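Local coordinates for protein histone-lysine N-methyltransferase, H3 lysine-9 specific SUVH4 (Arabidopsis thaliana, PDB 4QEO) that methylates the ninth-position lysine of histone H3 and binds methylated DNA, coupling DNA methylation to epigenetic silencing of transcription, at residues E117-N122 / T127-G132. Sequence-based numbering, arbitrary orientation.
Sequences EDDLDN and TYTGQG. With nucleotides of chain B.
With chi1 of Asp119 at -71° and of Thr129 at -44°, CG of the aspartate and OG1 of the threonine each lie beside their own backbone N, which lets carboxylate and hydroxyl meet across the mouth of a beta hairpin in the SRA domain. Pairing of strands 120-122 and 125-129 is antiparallel: Leu120 and Thr127 form a hydrogen-bonded pair, Leu120 N to Thr127 O 2.9 Å and Thr127 N to Leu120 O 2.8 Å. Where the strand pairing stops, a side chain takes over as acceptor. Thr129 N donates to Asp119 OD1 at 2.8 Å, nearly along the C-O bond, while Thr129 OG1 donates from the anti side, 34° out of the carboxylate plane. Two donors on one oxygen should limit rotation of the carboxylate, which faces the methylated cytosine 5CM7 of chain B, whose N4 also donates to Asp119 OD1. Consistent with the base-binding pocket of SRA domains, Tyr128, its hydroxyl bonded to Val111 O, lays one ring face against the base, with N4 of 5CM7 3.2 Å above the Tyr128 ring plane. Further along, Gln131 NE2 binds the DT6 phosphate of chain B. At the base's pairing edge, Asp119 OD2 lies 2.6 Å from 5CM7 N3, and Thr129 O accepts a hydrogen bond from 5CM7 N4 at 2.8 Å.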
loop_
_atom_site.group_PDB
_atom_site.type_symbol
_atom_site.label_atom_id
_atom_site.label_comp_id
_atom_site.label_asym_id
_atom_site.label_seq_id
_atom_site.Cartn_x
_atom_site.Cartn_y
_atom_site.Cartn_z
ATOM N N GLU A 117 11.909 9.984 27.187
ATOM C CA GLU A 117 12.357 9.007 28.171
ATOM C C GLU A 117 11.301 8.748 29.266
ATOM O O GLU A 117 11.281 7.680 29.872
ATOM C CB GLU A 117 13.694 9.458 28.771
ATOM C CG GLU A 117 13.608 10.852 29.404
ATOM C CD GLU A 117 14.948 11.532 29.598
ATOM O OE1 GLU A 117 15.997 10.891 29.352
ATOM O OE2 GLU A 117 14.953 12.711 30.020
ATOM N N ASP A 118 10.397 9.700 29.495
ATOM C CA ASP A 118 9.370 9.504 30.517
ATOM C C ASP A 118 8.076 8.823 30.023
ATOM O O ASP A 118 7.189 8.559 30.824
ATOM C CB ASP A 118 9.048 10.830 31.230
ATOM C CG ASP A 118 10.287 11.465 31.859
ATOM O OD1 ASP A 118 10.723 10.960 32.908
ATOM O OD2 ASP A 118 10.834 12.448 31.302
ATOM N N ASP A 119 7.958 8.544 28.725
ATOM C CA ASP A 119 6.774 7.826 28.210
ATOM C C ASP A 119 6.736 6.407 28.793
ATOM O O ASP A 119 7.765 5.750 28.871
ATOM C CB ASP A 119 6.792 7.712 26.668
ATOM C CG ASP A 119 6.529 9.037 25.958
ATOM O OD1 ASP A 119 6.080 10.010 26.614
ATOM O OD2 ASP A 119 6.765 9.092 24.721
ATOM N N LEU A 120 5.551 5.937 29.181
ATOM C CA LEU A 120 5.369 4.559 29.643
ATOM C C LEU A 120 4.176 3.944 28.919
ATOM O O LEU A 120 3.059 4.389 29.108
ATOM C CB LEU A 120 5.133 4.507 31.164
ATOM C CG LEU A 120 4.901 3.075 31.677
ATOM C CD1 LEU A 120 6.173 2.274 31.411
ATOM C CD2 LEU A 120 4.517 3.034 33.169
ATOM N N ASP A 121 4.423 2.934 28.110
ATOM C CA ASP A 121 3.399 2.296 27.298
ATOM C C ASP A 121 2.957 0.970 27.858
ATOM O O ASP A 121 3.671 0.019 27.840
ATOM C CB ASP A 121 3.870 2.096 25.855
ATOM C CG ASP A 121 2.780 1.573 24.936
ATOM O OD1 ASP A 121 1.672 1.391 25.356
ATOM O OD2 ASP A 121 3.058 1.339 23.787
ATOM N N ASN A 122 1.724 0.949 28.293
ATOM C CA ASN A 122 1.097 -0.249 28.758
ATOM C C ASN A 122 -0.203 -0.561 28.041
ATOM O O ASN A 122 -1.132 -0.941 28.653
ATOM C CB ASN A 122 0.909 -0.239 30.260
ATOM C CG ASN A 122 2.183 -0.569 31.017
ATOM O OD1 ASN A 122 2.472 0.048 32.004
ATOM N ND2 ASN A 122 2.925 -1.514 30.545
ATOM N N THR A 127 1.176 6.352 29.914
ATOM C CA THR A 127 1.589 7.588 30.555
ATOM C C THR A 127 2.400 8.357 29.521
ATOM O O THR A 127 3.526 7.985 29.206
ATOM C CB THR A 127 2.418 7.321 31.827
ATOM O OG1 THR A 127 1.661 6.482 32.701
ATOM C CG2 THR A 127 2.716 8.647 32.574
ATOM N N TYR A 128 1.795 9.395 28.960
ATOM C CA TYR A 128 2.370 10.124 27.825
ATOM C C TYR A 128 2.971 11.437 28.318
ATOM O O TYR A 128 2.292 12.234 28.985
ATOM C CB TYR A 128 1.261 10.417 26.817
ATOM C CG TYR A 128 1.740 10.972 25.495
ATOM C CD1 TYR A 128 2.379 10.163 24.570
ATOM C CD2 TYR A 128 1.529 12.304 25.166
ATOM C CE1 TYR A 128 2.795 10.685 23.327
ATOM C CE2 TYR A 128 1.925 12.819 23.953
ATOM C CZ TYR A 128 2.559 12.010 23.037
ATOM O OH TYR A 128 2.947 12.543 21.829
ATOM N N THR A 129 4.249 11.656 28.020
ATOM C CA THR A 129 4.886 12.886 28.433
ATOM C C THR A 129 4.398 14.041 27.576
ATOM O O THR A 129 4.216 13.886 26.370
ATOM C CB THR A 129 6.402 12.785 28.324
ATOM O OG1 THR A 129 6.822 11.523 28.844
ATOM C CG2 THR A 129 7.095 13.925 29.112
ATOM N N GLY A 130 4.214 15.209 28.194
ATOM C CA GLY A 130 3.937 16.407 27.423
ATOM C C GLY A 130 5.086 16.768 26.484
ATOM O O GLY A 130 6.163 16.176 26.538
ATOM N N GLN A 131 4.855 17.745 25.619
ATOM C CA GLN A 131 5.898 18.239 24.718
ATOM C C GLN A 131 6.771 19.275 25.447
ATOM O O GLN A 131 6.353 19.900 26.444
ATOM C CB GLN A 131 5.261 18.886 23.477
ATOM C CG GLN A 131 4.434 20.144 23.798
ATOM C CD GLN A 131 3.888 20.863 22.559
ATOM O OE1 GLN A 131 2.753 20.629 22.154
ATOM N NE2 GLN A 131 4.693 21.756 21.968
ATOM N N GLY A 132 8.002 19.431 24.983
ATOM C CA GLY A 132 8.815 20.555 25.408
ATOM C C GLY A 132 10.070 20.120 26.115
ATOM O O GLY A 132 10.106 19.046 26.719
ATOM N N1 5CM B 7 7.052 12.006 20.902
ATOM C C2 5CM B 7 7.032 10.894 21.753
ATOM N N3 5CM B 7 6.511 10.946 22.979
ATOM C C4 5CM B 7 5.994 12.051 23.444
ATOM C C5 5CM B 7 6.007 13.224 22.577
ATOM C C5A 5CM B 7 5.439 14.495 23.085
ATOM C C6 5CM B 7 6.566 13.144 21.330
ATOM O O2 5CM B 7 7.463 9.839 21.392
ATOM N N4 5CM B 7 5.479 12.133 24.639
ATOM C "C1'" 5CM B 7 7.705 11.907 19.617
ATOM C "C2'" 5CM B 7 7.060 12.453 18.355
ATOM C "C3'" 5CM B 7 8.283 12.756 17.523
ATOM C "C4'" 5CM B 7 9.224 13.341 18.557
ATOM O "O4'" 5CM B 7 8.892 12.663 19.744
ATOM O "O3'" 5CM B 7 8.888 11.574 17.030
ATOM C "C5'" 5CM B 7 9.193 14.865 18.709
ATOM O "O5'" 5CM B 7 7.942 15.446 18.968
ATOM P P 5CM B 7 7.764 16.782 19.753
ATOM O OP1 5CM B 7 6.386 16.893 20.095
ATOM O OP2 5CM B 7 8.770 16.896 20.745
ATOM P P DT B 6 8.522 22.327 21.871
ATOM O OP1 DT B 6 7.396 22.109 22.709
ATOM O OP2 DT B 6 9.814 22.299 22.440
ATOM O "O5'" DT B 6 8.547 21.324 20.657
ATOM C "C5'" DT B 6 7.347 20.967 19.997
ATOM C "C4'" DT B 6 7.675 20.246 18.717
ATOM O "O4'" DT B 6 8.298 21.166 17.806
ATOM C "C3'" DT B 6 8.653 19.081 18.882
ATOM O "O3'" DT B 6 8.024 17.827 18.638
ATOM C "C2'" DT B 6 9.754 19.383 17.886
ATOM C "C1'" DT B 6 9.125 20.408 16.974
ATOM N N1 DT B 6 10.087 21.306 16.316
ATOM C C2 DT B 6 9.821 21.724 15.038
ATOM O O2 DT B 6 8.802 21.441 14.448
ATOM N N3 DT B 6 10.787 22.522 14.484
ATOM C C4 DT B 6 11.976 22.912 15.062
ATOM O O4 DT B 6 12.749 23.616 14.439
ATOM C C5 DT B 6 12.198 22.425 16.399
ATOM C C7 DT B 6 13.460 22.798 17.108
ATOM C C6 DT B 6 11.252 21.658 16.954
HETATM O O HOH W 1 1.076 3.922 31.621
#